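Local coordinates for protein cytochrome c, class II (Shewanella frigidimarina, PDB 4ULV) that probably carries electrons through a covalently bound heme c, and binds diatomic gases as a cytochrome c prime, at residues 17-29 / 40-52. Sequence-based numbering, arbitrary orientation.
Sequences GLIAYNFGDMGAM and VFSTRADNVAALS. With HEC (heme c), chain C.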
loop_
_atom_site.group_PDB
_atom_site.type_symbol
_atom_site.label_atom_id
_atom_site.label_comp_id
_atom_site.label_asym_id
_atom_site.label_seq_id
_atom_site.Cartn_x
_atom_site.Cartn_y
_atom_site.Cartn_z
ATOM N N GLY A 17 0.558 -8.703 -0.636
ATOM C CA GLY A 17 -0.452 -8.944 -1.603
ATOM C C GLY A 17 -0.656 -7.830 -2.610
ATOM O O GLY A 17 -0.925 -8.036 -3.782
ATOM N N LEU A 18 -0.660 -6.631 -2.069
ATOM C CA LEU A 18 -0.799 -5.430 -2.935
ATOM C C LEU A 18 0.403 -5.275 -3.909
ATOM O O LEU A 18 0.193 -4.946 -5.080
ATOM C CB LEU A 18 -1.028 -4.179 -2.145
ATOM C CG LEU A 18 -2.282 -4.137 -1.275
ATOM C CD1 LEU A 18 -2.185 -2.845 -0.499
ATOM C CD2 LEU A 18 -3.538 -4.211 -2.068
ATOM N N ILE A 19 1.562 -5.564 -3.367
ATOM C CA ILE A 19 2.790 -5.532 -4.215
ATOM C C ILE A 19 2.590 -6.536 -5.340
ATOM O O ILE A 19 2.861 -6.246 -6.542
ATOM C CB ILE A 19 4.018 -5.851 -3.389
ATOM C CG1 ILE A 19 4.353 -4.696 -2.466
ATOM C CG2 ILE A 19 5.215 -6.240 -4.246
ATOM C CD1 ILE A 19 5.366 -5.020 -1.414
ATOM N N ALA A 20 2.166 -7.759 -4.980
ATOM C CA ALA A 20 2.050 -8.871 -5.986
ATOM C C ALA A 20 1.026 -8.511 -7.058
ATOM O O ALA A 20 1.215 -8.777 -8.250
ATOM C CB ALA A 20 1.701 -10.178 -5.342
ATOM N N TYR A 21 -0.077 -7.893 -6.680
ATOM C CA TYR A 21 -1.087 -7.532 -7.664
ATOM C C TYR A 21 -0.525 -6.533 -8.694
ATOM O O TYR A 21 -0.736 -6.693 -9.883
ATOM C CB TYR A 21 -2.339 -6.934 -6.988
ATOM C CG TYR A 21 -3.382 -6.426 -7.932
ATOM C CD1 TYR A 21 -4.336 -7.277 -8.484
ATOM C CD2 TYR A 21 -3.355 -5.083 -8.367
ATOM C CE1 TYR A 21 -5.290 -6.816 -9.376
ATOM C CE2 TYR A 21 -4.303 -4.608 -9.275
ATOM C CZ TYR A 21 -5.242 -5.488 -9.800
ATOM O OH TYR A 21 -6.185 -5.070 -10.675
ATOM N N ASN A 22 0.179 -5.540 -8.202
ATOM C CA ASN A 22 0.700 -4.528 -9.091
ATOM C C ASN A 22 1.867 -5.032 -9.928
ATOM O O ASN A 22 1.875 -4.814 -11.136
ATOM C CB ASN A 22 1.070 -3.271 -8.254
ATOM C CG ASN A 22 -0.143 -2.433 -7.901
ATOM O OD1 ASN A 22 -0.603 -1.663 -8.722
ATOM N ND2 ASN A 22 -0.718 -2.679 -6.727
ATOM N N PHE A 23 2.769 -5.741 -9.272
ATOM C CA PHE A 23 3.913 -6.300 -9.988
ATOM C C PHE A 23 3.458 -7.329 -11.020
ATOM O O PHE A 23 4.032 -7.446 -12.129
ATOM C CB PHE A 23 4.864 -6.937 -8.982
ATOM C CG PHE A 23 6.224 -7.298 -9.555
ATOM C CD1 PHE A 23 7.106 -6.312 -9.887
ATOM C CD2 PHE A 23 6.629 -8.596 -9.661
ATOM C CE1 PHE A 23 8.348 -6.581 -10.416
ATOM C CE2 PHE A 23 7.860 -8.898 -10.170
ATOM C CZ PHE A 23 8.745 -7.876 -10.532
ATOM N N GLY A 24 2.470 -8.130 -10.670
ATOM C CA GLY A 24 1.875 -9.123 -11.572
ATOM C C GLY A 24 1.219 -8.561 -12.799
ATOM O O GLY A 24 1.374 -9.042 -13.911
ATOM N N ASP A 25 0.530 -7.427 -12.600
ATOM C CA ASP A 25 -0.036 -6.716 -13.749
ATOM C C ASP A 25 1.005 -6.215 -14.714
ATOM O O ASP A 25 0.860 -6.322 -15.947
ATOM C CB ASP A 25 -0.998 -5.602 -13.326
ATOM C CG ASP A 25 -1.839 -5.114 -14.479
ATOM O OD1 ASP A 25 -2.639 -5.918 -15.000
ATOM O OD2 ASP A 25 -1.702 -3.908 -14.849
ATOM N N MET A 26 2.069 -5.653 -14.149
ATOM C CA MET A 26 3.171 -5.172 -14.948
ATOM C C MET A 26 3.775 -6.356 -15.744
ATOM O O MET A 26 4.049 -6.231 -16.944
ATOM C CB MET A 26 4.221 -4.561 -14.022
ATOM C CG MET A 26 3.702 -3.288 -13.358
ATOM S SD MET A 26 4.754 -2.791 -11.953
ATOM C CE MET A 26 6.015 -2.270 -12.959
ATOM N N GLY A 27 3.967 -7.480 -15.063
ATOM C CA GLY A 27 4.610 -8.635 -15.741
ATOM C C GLY A 27 3.659 -9.165 -16.810
ATOM O O GLY A 27 4.143 -9.495 -17.939
ATOM N N ALA A 28 2.347 -9.168 -16.586
ATOM C CA ALA A 28 1.394 -9.600 -17.646
ATOM C C ALA A 28 1.525 -8.767 -18.909
ATOM O O ALA A 28 1.465 -9.289 -20.014
ATOM C CB ALA A 28 -0.050 -9.596 -17.142
ATOM N N MET A 29 1.697 -7.453 -18.754
ATOM C CA MET A 29 1.852 -6.591 -19.895
ATOM C C MET A 29 3.187 -6.844 -20.635
ATOM O O MET A 29 3.237 -6.792 -21.894
ATOM C CB MET A 29 1.857 -5.136 -19.465
ATOM C CG MET A 29 0.510 -4.618 -18.958
ATOM S SD MET A 29 0.548 -2.821 -18.691
ATOM C CE MET A 29 -1.110 -2.579 -18.104
ATOM N N VAL A 40 -0.256 3.125 -17.320
ATOM C CA VAL A 40 -0.648 2.203 -16.255
ATOM C C VAL A 40 0.570 1.502 -15.713
ATOM O O VAL A 40 0.764 1.355 -14.501
ATOM C CB VAL A 40 -1.717 1.226 -16.719
ATOM C CG1 VAL A 40 -1.983 0.168 -15.665
ATOM C CG2 VAL A 40 -2.989 1.990 -17.051
ATOM N N PHE A 41 1.428 1.004 -16.655
ATOM C CA PHE A 41 2.633 0.303 -16.205
ATOM C C PHE A 41 3.448 1.201 -15.245
ATOM O O PHE A 41 4.006 0.730 -14.244
ATOM C CB PHE A 41 3.476 -0.135 -17.429
ATOM C CG PHE A 41 4.686 -0.949 -17.108
ATOM C CD1 PHE A 41 5.882 -0.350 -16.776
ATOM C CD2 PHE A 41 4.645 -2.360 -17.172
ATOM C CE1 PHE A 41 6.982 -1.085 -16.431
ATOM C CE2 PHE A 41 5.771 -3.118 -16.887
ATOM C CZ PHE A 41 6.938 -2.489 -16.560
ATOM N N SER A 42 3.614 2.472 -15.655
ATOM C CA SER A 42 4.384 3.422 -14.851
ATOM C C SER A 42 3.765 3.642 -13.460
ATOM O O SER A 42 4.443 3.635 -12.491
ATOM C CB SER A 42 4.485 4.761 -15.583
ATOM O OG SER A 42 5.095 5.718 -14.733
ATOM N N THR A 43 2.465 3.843 -13.446
ATOM C CA THR A 43 1.829 4.127 -12.139
ATOM C C THR A 43 1.831 2.852 -11.233
ATOM O O THR A 43 1.994 2.995 -10.001
ATOM C CB THR A 43 0.480 4.791 -12.316
ATOM O OG1 THR A 43 0.258 5.670 -11.192
ATOM C CG2 THR A 43 -0.597 3.787 -12.484
ATOM N N ARG A 44 1.797 1.677 -11.856
ATOM C CA ARG A 44 1.990 0.455 -11.107
ATOM C C ARG A 44 3.380 0.352 -10.554
ATOM O O ARG A 44 3.586 -0.104 -9.422
ATOM C CB ARG A 44 1.574 -0.784 -11.890
ATOM C CG ARG A 44 0.047 -0.778 -12.127
ATOM C CD ARG A 44 -0.492 -2.127 -12.093
ATOM N NE ARG A 44 -1.785 -2.197 -12.653
ATOM C CZ ARG A 44 -2.900 -1.956 -11.974
ATOM N NH1 ARG A 44 -2.826 -1.556 -10.724
ATOM N NH2 ARG A 44 -4.048 -2.121 -12.597
ATOM N N ALA A 45 4.372 0.773 -11.361
ATOM C CA ALA A 45 5.710 0.772 -10.839
ATOM C C ALA A 45 5.852 1.737 -9.663
ATOM O O ALA A 45 6.537 1.438 -8.663
ATOM C CB ALA A 45 6.702 1.159 -11.976
ATOM N N ASP A 46 5.196 2.888 -9.744
ATOM C CA ASP A 46 5.215 3.839 -8.618
ATOM C C ASP A 46 4.493 3.201 -7.404
ATOM O O ASP A 46 4.983 3.307 -6.284
ATOM C CB ASP A 46 4.536 5.142 -9.036
ATOM C CG ASP A 46 5.329 5.931 -10.110
ATOM O OD1 ASP A 46 6.556 5.857 -10.053
ATOM O OD2 ASP A 46 4.718 6.549 -11.011
ATOM N N ASN A 47 3.400 2.464 -7.638
ATOM C CA ASN A 47 2.720 1.732 -6.536
ATOM C C ASN A 47 3.686 0.750 -5.881
ATOM O O ASN A 47 3.822 0.665 -4.657
ATOM C CB ASN A 47 1.537 0.983 -7.015
ATOM C CG ASN A 47 0.359 1.864 -7.404
ATOM O OD1 ASN A 47 0.323 3.060 -7.014
ATOM N ND2 ASN A 47 -0.636 1.336 -8.072
ATOM N N VAL A 48 4.370 -0.049 -6.714
ATOM C CA VAL A 48 5.327 -0.997 -6.153
ATOM C C VAL A 48 6.460 -0.339 -5.352
ATOM O O VAL A 48 6.889 -0.761 -4.294
ATOM C CB VAL A 48 5.890 -1.992 -7.261
ATOM C CG1 VAL A 48 6.984 -2.883 -6.697
ATOM C CG2 VAL A 48 4.735 -2.833 -7.814
ATOM N N ALA A 49 7.015 0.746 -5.906
ATOM C CA ALA A 49 8.080 1.410 -5.208
ATOM C C ALA A 49 7.601 1.978 -3.816
ATOM O O ALA A 49 8.323 1.858 -2.856
ATOM C CB ALA A 49 8.641 2.579 -6.046
ATOM N N ALA A 50 6.377 2.492 -3.762
ATOM C CA ALA A 50 5.826 2.992 -2.482
ATOM C C ALA A 50 5.506 1.861 -1.542
ATOM O O ALA A 50 5.826 1.867 -0.362
ATOM C CB ALA A 50 4.576 3.813 -2.748
ATOM N N LEU A 51 4.890 0.817 -2.087
ATOM C CA LEU A 51 4.495 -0.366 -1.300
ATOM C C LEU A 51 5.653 -1.108 -0.724
ATOM O O LEU A 51 5.600 -1.731 0.325
ATOM C CB LEU A 51 3.586 -1.306 -2.076
ATOM C CG LEU A 51 2.154 -0.835 -2.371
ATOM C CD1 LEU A 51 1.527 -1.601 -3.544
ATOM C CD2 LEU A 51 1.229 -0.888 -1.124
ATOM N N SER A 52 6.787 -1.098 -1.469
ATOM C CA SER A 52 7.946 -1.797 -1.034
ATOM C C SER A 52 8.487 -1.361 0.304
ATOM O O SER A 52 9.184 -2.102 0.994
ATOM C CB SER A 52 9.069 -1.705 -2.095
ATOM O OG SER A 52 9.666 -0.424 -2.087
HETATM FE FE HEC C . 7.451 -11.406 -0.530
HETATM C CHA HEC C . 5.117 -12.964 1.449
HETATM C CHB HEC C . 5.187 -11.234 -3.020
HETATM C CHC HEC C . 9.516 -9.312 -2.228
HETATM C CHD HEC C . 9.668 -11.499 2.039
HETATM N NA HEC C . 5.452 -11.987 -0.712
HETATM C C1A HEC C . 4.662 -12.631 0.169
HETATM C C2A HEC C . 3.395 -12.899 -0.366
HETATM C C3A HEC C . 3.416 -12.408 -1.633
HETATM C C4A HEC C . 4.714 -11.834 -1.827
HETATM C CMA HEC C . 2.320 -12.471 -2.642
HETATM C CAA HEC C . 2.247 -13.616 0.357
HETATM C CBA HEC C . 1.396 -12.593 1.134
HETATM C CGA HEC C . 0.180 -13.224 1.805
HETATM O O1A HEC C . 0.354 -13.894 2.820
HETATM O O2A HEC C . -0.938 -12.996 1.316
HETATM N NB HEC C . 7.337 -10.334 -2.293
HETATM C C1B HEC C . 6.389 -10.474 -3.261
HETATM C C2B HEC C . 6.734 -9.886 -4.487
HETATM C C3B HEC C . 7.958 -9.351 -4.210
HETATM C C4B HEC C . 8.330 -9.623 -2.897
HETATM C CMB HEC C . 5.988 -9.937 -5.758
HETATM C CAB HEC C . 8.886 -8.577 -5.130
HETATM C CBB HEC C . 8.194 -7.611 -6.084
HETATM N NC HEC C . 9.291 -10.467 -0.148
HETATM C C1C HEC C . 10.046 -9.685 -1.015
HETATM C C2C HEC C . 11.288 -9.366 -0.434
HETATM C C3C HEC C . 11.337 -9.981 0.815
HETATM C C4C HEC C . 10.063 -10.655 0.924
HETATM C CMC HEC C . 12.350 -8.515 -1.137
HETATM C CAC HEC C . 12.431 -10.027 1.836
HETATM C CBC HEC C . 13.428 -8.910 1.916
HETATM N ND HEC C . 7.395 -12.083 1.442
HETATM C C1D HEC C . 8.416 -12.153 2.285
HETATM C C2D HEC C . 8.118 -12.915 3.453
HETATM C C3D HEC C . 6.798 -13.238 3.321
HETATM C C4D HEC C . 6.390 -12.771 2.046
HETATM C CMD HEC C . 8.995 -13.198 4.602
HETATM C CAD HEC C . 5.948 -13.942 4.332
HETATM C CBD HEC C . 5.047 -12.993 5.127
HETATM C CGD HEC C . 4.167 -13.711 6.166
HETATM O O1D HEC C . 3.608 -14.800 5.783
HETATM O O2D HEC C . 4.144 -13.203 7.296
HETATM O O HOH W 1 -4.128 -2.913 -15.427
#
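Arg44 sets its CG beside its own backbone N (chi1 -66°) and is bent by its rotation about CB–CG (chi2 -145°), which carries the guanidinium across to Asn22 and Asp25; Asn22, its CG likewise beside N (chi1 -79°), turns its amide to meet it. The two residues interlock as knobs into holes where segments 17-29 and 40-51, of helices 5-30 and 38-51 in the four-helix bundle of cytochromes c prime, run roughly antiparallel, their axes approaching to 8.8 Å. Asparagine suits this buried spot because its amide serves both ways: Asn22 ND2 donates back to Leu18 O, while Asn22 OD1 accepts from Arg44 NH1 at 3.0 Å. On the opposite face of its carbonyl plane, Asn22 OD1 also accepts from Asn47 ND2 at 3.1 Å. Arginine's long chain and several N-H groups let it serve many partners: Arg44 NE makes a salt bridge of 2.8 Å with Asp25 OD2, meeting it from above the carboxylate plane, and a water links that oxygen to NH2. Lys34 pairs with Asp25 OD1, and Glu57 of the second subunit binds both Arg44 NH2 and Tyr21 OH, so the polar cluster reaches the dimer interface. A leucine in place of Arg44 would probably leave Asp25 without one of its positive mates and strip Asn22 OD1 of a donor. Toward the heme, branched apolar residues fill the gap between the helices: Ile19 CG1 packs tightly on Leu51 CB, 3.5 Å away, and Val48 fits among Ile19, Asn22, Phe23 and Met26. Farther from the heme, methionine's unbranched chain can bend to fit, and Met26 CE touches Ala45 CB and lies over one face of the Phe41 ring, 3.9 Å from the centroid.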